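Local atomic coordinates of ATP-dependent RNA helicase HrpB (PDB entry 6EUD), a protein that hydrolyses ATP to ADP and phosphate as a DExH-box RNA helicase of the DEAH/RHA group and binds single-stranded RNA. Residues Ala204-Glu209 and Leu336-Lys341; Gln197-Ala202 and Val225-Arg230. One frame throughout, in Å; residues are numbered along the deposited sequence. Where two conformers were deposited one is given.

Helix 199-213 of the C-terminal helicase domain illustrates how one helix can change its chemistry along its length. Its first turn meets the start of helix 225-236 in interaction 2, a surface contact in which charged side chains, an aromatic ring and two waters take part. The following turns, in interaction 1, lie over the sheet and touch two leucines at and just beyond the end of strand 333-337, almost wholly through methyl groups, in a buried setting. The centres of the two contacts are about 13 Å apart, and their segments 197-202 and 204-209 adjoin in the sequence. Interaction 2 thus joins helix to helix, whereas interaction 1 joins helix to sheet, with the smaller buried area of the two.

Interaction 1: Ala204-Glu209 and Leu336-Lys341; sequences AVATAE and LHLIAK
A206, on helix 199-213, points its methyl group at two leucines where strand 333-337 ends, a helix-on-sheet contact within the RecA-like C-terminal domain of this helicase. L336 and L338 alternate with H337, so both leucines send their side chains toward the helix while H337 turns to the far side, against helix 317-325. A206 and L338 are the nearest pair along the backbones, their CA atoms 8.1 Å apart. L336 approaches with one branch, its CD2 lying 4.3 Å from the backbone O of A206 and a little farther from the methyl CB. L338 sits just past the strand, at the centre of an inverse gamma turn whose I339 N to H337 O bond is weak. L191 touches both A206 and L336, and V291 of strand 287-302 touches L338, extending the apolar layer beneath the helix. L338 has CG anti to its carbonyl carbon (chi1 -59°), and while CD1 continues the extended chain, it is the other branch, CD2, that meets CB of A206 at 3.9 Å.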
loop_
_atom_site.group_PDB
_atom_site.type_symbol
_atom_site.label_atom_id
_atom_site.label_comp_id
_atom_site.label_asym_id
_atom_site.label_seq_id
_atom_site.Cartn_x
_atom_site.Cartn_y
_atom_site.Cartn_z
ATOM N N ALA A 204 -27.780 -0.235 -20.114
ATOM C CA ALA A 204 -29.228 -0.095 -20.257
ATOM C C ALA A 204 -29.738 -1.003 -21.345
ATOM O O ALA A 204 -30.827 -1.569 -21.235
ATOM C CB ALA A 204 -29.626 1.372 -20.558
ATOM N N VAL A 205 -28.958 -1.137 -22.412
ATOM C CA VAL A 205 -29.384 -1.981 -23.508
ATOM C C VAL A 205 -29.368 -3.438 -23.089
ATOM O O VAL A 205 -30.295 -4.175 -23.378
ATOM C CB VAL A 205 -28.510 -1.769 -24.753
ATOM C CG1 VAL A 205 -28.668 -2.929 -25.748
ATOM C CG2 VAL A 205 -28.881 -0.445 -25.409
ATOM N N ALA A 206 -28.314 -3.855 -22.396
ATOM C CA ALA A 206 -28.225 -5.231 -21.920
ATOM C C ALA A 206 -29.368 -5.534 -20.957
ATOM O O ALA A 206 -29.974 -6.600 -21.036
ATOM C CB ALA A 206 -26.873 -5.487 -21.252
ATOM N N THR A 207 -29.675 -4.580 -20.078
ATOM C CA THR A 207 -30.700 -4.749 -19.044
ATOM C C THR A 207 -32.119 -4.806 -19.640
ATOM O O THR A 207 -32.937 -5.642 -19.231
ATOM C CB THR A 207 -30.608 -3.614 -17.998
ATOM O OG1 THR A 207 -29.312 -3.642 -17.386
ATOM C CG2 THR A 207 -31.656 -3.748 -16.911
ATOM N N ALA A 208 -32.405 -3.941 -20.610
ATOM C CA ALA A 208 -33.715 -3.938 -21.255
ATOM C C ALA A 208 -33.927 -5.230 -22.015
ATOM O O ALA A 208 -35.056 -5.719 -22.115
ATOM C CB ALA A 208 -33.863 -2.735 -22.198
ATOM N N GLU A 209 -32.845 -5.790 -22.542
ATOM C CA GLU A 209 -32.942 -7.038 -23.267
ATOM C C GLU A 209 -33.202 -8.212 -22.319
ATOM O O GLU A 209 -33.932 -9.137 -22.661
ATOM C CB GLU A 209 -31.677 -7.269 -24.089
ATOM C CG GLU A 209 -31.643 -8.603 -24.852
ATOM C CD GLU A 209 -32.729 -8.716 -25.938
ATOM O OE1 GLU A 209 -33.388 -7.698 -26.266
ATOM O OE2 GLU A 209 -32.917 -9.831 -26.472
ATOM N N LEU A 336 -26.678 -12.190 -15.301
ATOM C CA LEU A 336 -25.939 -11.765 -16.483
ATOM C C LEU A 336 -24.738 -10.866 -16.102
ATOM O O LEU A 336 -24.911 -9.765 -15.544
ATOM C CB LEU A 336 -26.877 -11.027 -17.456
ATOM C CG LEU A 336 -26.219 -10.393 -18.692
ATOM C CD1 LEU A 336 -25.544 -11.455 -19.590
ATOM C CD2 LEU A 336 -27.215 -9.570 -19.505
ATOM N N HIS A 337 -23.527 -11.335 -16.386
ATOM C CA HIS A 337 -22.336 -10.561 -16.077
ATOM C C HIS A 337 -21.841 -9.820 -17.317
ATOM O O HIS A 337 -21.595 -10.428 -18.348
ATOM C CB HIS A 337 -21.257 -11.480 -15.491
ATOM C CG HIS A 337 -21.724 -12.253 -14.280
ATOM N ND1 HIS A 337 -21.665 -11.746 -12.993
ATOM C CD2 HIS A 337 -22.291 -13.480 -14.167
ATOM C CE1 HIS A 337 -22.154 -12.629 -12.142
ATOM N NE2 HIS A 337 -22.539 -13.693 -12.829
ATOM N N LEU A 338 -21.689 -8.504 -17.210
ATOM C CA LEU A 338 -21.324 -7.671 -18.357
ATOM C C LEU A 338 -19.821 -7.654 -18.699
ATOM O O LEU A 338 -19.220 -6.588 -18.936
ATOM C CB LEU A 338 -21.805 -6.250 -18.116
ATOM C CG LEU A 338 -23.317 -6.200 -17.925
ATOM C CD1 LEU A 338 -23.786 -4.740 -17.851
ATOM C CD2 LEU A 338 -24.021 -6.975 -19.027
ATOM N N ILE A 339 -19.231 -8.847 -18.715
ATOM C CA ILE A 339 -17.898 -9.073 -19.239
ATOM C C ILE A 339 -17.897 -10.395 -19.987
ATOM O O ILE A 339 -18.793 -11.214 -19.806
ATOM C CB ILE A 339 -16.830 -9.111 -18.134
ATOM C CG1 ILE A 339 -17.129 -10.251 -17.146
ATOM C CG2 ILE A 339 -16.747 -7.766 -17.418
ATOM C CD1 ILE A 339 -16.141 -10.322 -16.022
ATOM N N ALA A 340 -16.894 -10.605 -20.830
ATOM C CA ALA A 340 -16.737 -11.896 -21.489
ATOM C C ALA A 340 -16.474 -12.982 -20.457
ATOM O O ALA A 340 -15.864 -12.705 -19.414
ATOM C CB ALA A 340 -15.612 -11.839 -22.482
ATOM N N LYS A 341 -16.912 -14.210 -20.735
ATOM C CA LYS A 341 -16.712 -15.319 -19.792
ATOM C C LYS A 341 -15.227 -15.581 -19.470
ATOM O O LYS A 341 -14.857 -15.789 -18.304
ATOM C CB LYS A 341 -17.350 -16.597 -20.322
ATOM C CG LYS A 341 -17.256 -17.735 -19.333
ATOM C CD LYS A 341 -17.927 -18.963 -19.891
ATOM C CE LYS A 341 -17.993 -20.086 -18.875
ATOM N NZ LYS A 341 -18.799 -21.212 -19.432
#

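Interaction 2: Gln197-Ala202 and Val225-Arg230; sequences QRFDDA and VGEIQR
The N-terminal turns of two helices, 199-213 and 225-236, pack side by side in the C-terminal helicase domain, with D200 and R230 at their closest approach (CA to CA 6.0 Å). The two side chains cross at about a right angle, and D200 meets the aliphatic part of the arginine: its OD2 lies 3.6 Å from CB of R230. The charged ends stay apart, OD2 of D200 being 4.7 Å from NE of R230, and water joins the helices instead. Water 1 donates to OD2 of D200 and to the backbone O of R230, while water 2 accepts weak bonds from N of D200 and NE of R230. With CG of D200 set between its backbone N and carbonyl carbon (chi1 59°), the carboxylate turns back over the start of its own helix, where OD2 forms a salt bridge with NH1 of R198 at 2.7 Å, though as a hydrogen bond it is weak.

The R230 guanidinium folds back in turn, placing one face over the backbone O of G226 and bringing OE2 of E227 to its edge, in plane, in a salt bridge 3.6 Å from NH2 of R230. Beside this pair, CE2 of F199 approaches CG of E227 to 4.1 Å, the ring and carboxylate planes being 79° apart. The stronger partner of the E227 carboxylate is R297 of strand 287-302, whose NH1 forms a salt bridge with OE1. F199 rests on C293 and Q295 of strand 287-302, and D200 touches V231 and Q234 farther along helix 225-236, so the contact bridges the two helices beside that strand.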
loop_
_atom_site.group_PDB
_atom_site.type_symbol
_atom_site.label_atom_id
_atom_site.label_comp_id
_atom_site.label_asym_id
_atom_site.label_seq_id
_atom_site.Cartn_x
_atom_site.Cartn_y
_atom_site.Cartn_z
ATOM N N GLN A 197 -19.660 1.802 -27.462
ATOM C CA GLN A 197 -20.826 2.292 -26.729
ATOM C C GLN A 197 -20.396 2.857 -25.377
ATOM O O GLN A 197 -19.461 2.338 -24.762
ATOM C CB GLN A 197 -21.859 1.173 -26.513
ATOM C CG GLN A 197 -22.643 0.764 -27.755
ATOM C CD GLN A 197 -23.739 -0.254 -27.455
ATOM O OE1 GLN A 197 -23.936 -0.653 -26.312
ATOM N NE2 GLN A 197 -24.452 -0.683 -28.490
ATOM N N ARG A 198 -21.082 3.903 -24.911
ATOM C CA ARG A 198 -20.876 4.398 -23.552
ATOM C C ARG A 198 -21.224 3.306 -22.543
ATOM O O ARG A 198 -21.995 2.401 -22.851
ATOM C CB ARG A 198 -21.726 5.638 -23.280
ATOM C CG ARG A 198 -21.587 6.716 -24.333
ATOM C CD ARG A 198 -22.478 7.902 -24.026
ATOM N NE ARG A 198 -22.053 8.553 -22.799
ATOM C CZ ARG A 198 -22.868 8.858 -21.804
ATOM N NH1 ARG A 198 -24.158 8.585 -21.930
ATOM N NH2 ARG A 198 -22.407 9.447 -20.699
ATOM N N PHE A 199 -20.666 3.387 -21.335
ATOM C CA PHE A 199 -21.013 2.425 -20.297
ATOM C C PHE A 199 -22.529 2.441 -20.001
ATOM O O PHE A 199 -23.175 1.391 -20.045
ATOM C CB PHE A 199 -20.198 2.697 -19.019
ATOM C CG PHE A 199 -20.516 1.767 -17.872
ATOM C CD1 PHE A 199 -19.988 0.473 -17.832
ATOM C CD2 PHE A 199 -21.338 2.187 -16.822
ATOM C CE1 PHE A 199 -20.272 -0.388 -16.773
ATOM C CE2 PHE A 199 -21.624 1.334 -15.749
ATOM C CZ PHE A 199 -21.083 0.043 -15.727
ATOM N N ASP A 200 -23.099 3.620 -19.738
ATOM C CA ASP A 200 -24.494 3.697 -19.301
ATOM C C ASP A 200 -25.476 3.224 -20.387
ATOM O O ASP A 200 -26.455 2.538 -20.072
ATOM C CB ASP A 200 -24.862 5.123 -18.830
ATOM C CG ASP A 200 -24.673 6.193 -19.912
ATOM O OD1 ASP A 200 -24.332 5.869 -21.073
ATOM O OD2 ASP A 200 -24.900 7.380 -19.603
ATOM N N ASP A 201 -25.222 3.564 -21.649
ATOM C CA ASP A 201 -26.035 3.043 -22.755
ATOM C C ASP A 201 -25.929 1.527 -22.869
ATOM O O ASP A 201 -26.927 0.828 -23.051
ATOM C CB ASP A 201 -25.611 3.655 -24.088
ATOM C CG ASP A 201 -26.032 5.107 -24.230
ATOM O OD1 ASP A 201 -27.022 5.508 -23.580
ATOM O OD2 ASP A 201 -25.372 5.845 -24.993
ATOM N N ALA A 202 -24.704 1.022 -22.782
ATOM C CA ALA A 202 -24.469 -0.395 -22.945
ATOM C C ALA A 202 -25.185 -1.161 -21.835
ATOM O O ALA A 202 -25.842 -2.162 -22.113
ATOM C CB ALA A 202 -22.965 -0.702 -22.955
ATOM N N VAL A 225 -23.156 5.932 -7.351
ATOM C CA VAL A 225 -24.349 6.745 -7.513
ATOM C C VAL A 225 -24.462 7.408 -8.878
ATOM O O VAL A 225 -25.522 7.380 -9.521
ATOM C CB VAL A 225 -24.405 7.822 -6.433
ATOM C CG1 VAL A 225 -25.646 8.729 -6.627
ATOM C CG2 VAL A 225 -24.435 7.166 -5.059
ATOM N N GLY A 226 -23.376 7.999 -9.338
ATOM C CA GLY A 226 -23.384 8.599 -10.665
ATOM C C GLY A 226 -23.804 7.621 -11.750
ATOM O O GLY A 226 -24.615 7.979 -12.601
ATOM N N GLU A 227 -23.273 6.390 -11.713
ATOM C CA GLU A 227 -23.610 5.390 -12.728
ATOM C C GLU A 227 -25.052 4.953 -12.569
ATOM O O GLU A 227 -25.756 4.768 -13.563
ATOM C CB GLU A 227 -22.687 4.170 -12.664
ATOM C CG GLU A 227 -21.267 4.421 -13.118
ATOM C CD GLU A 227 -20.400 5.081 -12.053
ATOM O OE1 GLU A 227 -20.694 4.908 -10.846
ATOM O OE2 GLU A 227 -19.411 5.751 -12.432
ATOM N N ILE A 228 -25.495 4.803 -11.324
ATOM C CA ILE A 228 -26.902 4.536 -11.061
ATOM C C ILE A 228 -27.819 5.574 -11.720
ATOM O O ILE A 228 -28.819 5.218 -12.348
ATOM C CB ILE A 228 -27.191 4.499 -9.558
ATOM C CG1 ILE A 228 -26.492 3.293 -8.931
ATOM C CG2 ILE A 228 -28.712 4.467 -9.299
ATOM C CD1 ILE A 228 -26.778 3.108 -7.464
ATOM N N GLN A 229 -27.481 6.856 -11.591
ATOM C CA GLN A 229 -28.322 7.915 -12.151
ATOM C C GLN A 229 -28.334 7.868 -13.674
ATOM O O GLN A 229 -29.399 7.933 -14.309
ATOM C CB GLN A 229 -27.842 9.280 -11.678
ATOM C CG GLN A 229 -27.848 9.449 -10.187
ATOM C CD GLN A 229 -27.380 10.826 -9.762
ATOM O OE1 GLN A 229 -26.955 11.627 -10.591
ATOM N NE2 GLN A 229 -27.468 11.111 -8.465
ATOM N N ARG A 230 -27.152 7.735 -14.269
ATOM C CA ARG A 230 -27.045 7.765 -15.725
ATOM C C ARG A 230 -27.693 6.552 -16.397
ATOM O O ARG A 230 -28.353 6.709 -17.437
ATOM C CB ARG A 230 -25.577 7.902 -16.149
ATOM C CG ARG A 230 -25.041 9.315 -15.936
ATOM C CD ARG A 230 -23.628 9.493 -16.460
ATOM N NE ARG A 230 -22.669 8.741 -15.659
ATOM C CZ ARG A 230 -22.145 9.176 -14.521
ATOM N NH1 ARG A 230 -22.494 10.355 -14.031
ATOM N NH2 ARG A 230 -21.271 8.424 -13.871
HETATM O O HOH W 1 -27.475 9.061 -19.018
HETATM O O HOH W 2 -22.206 6.433 -18.070
#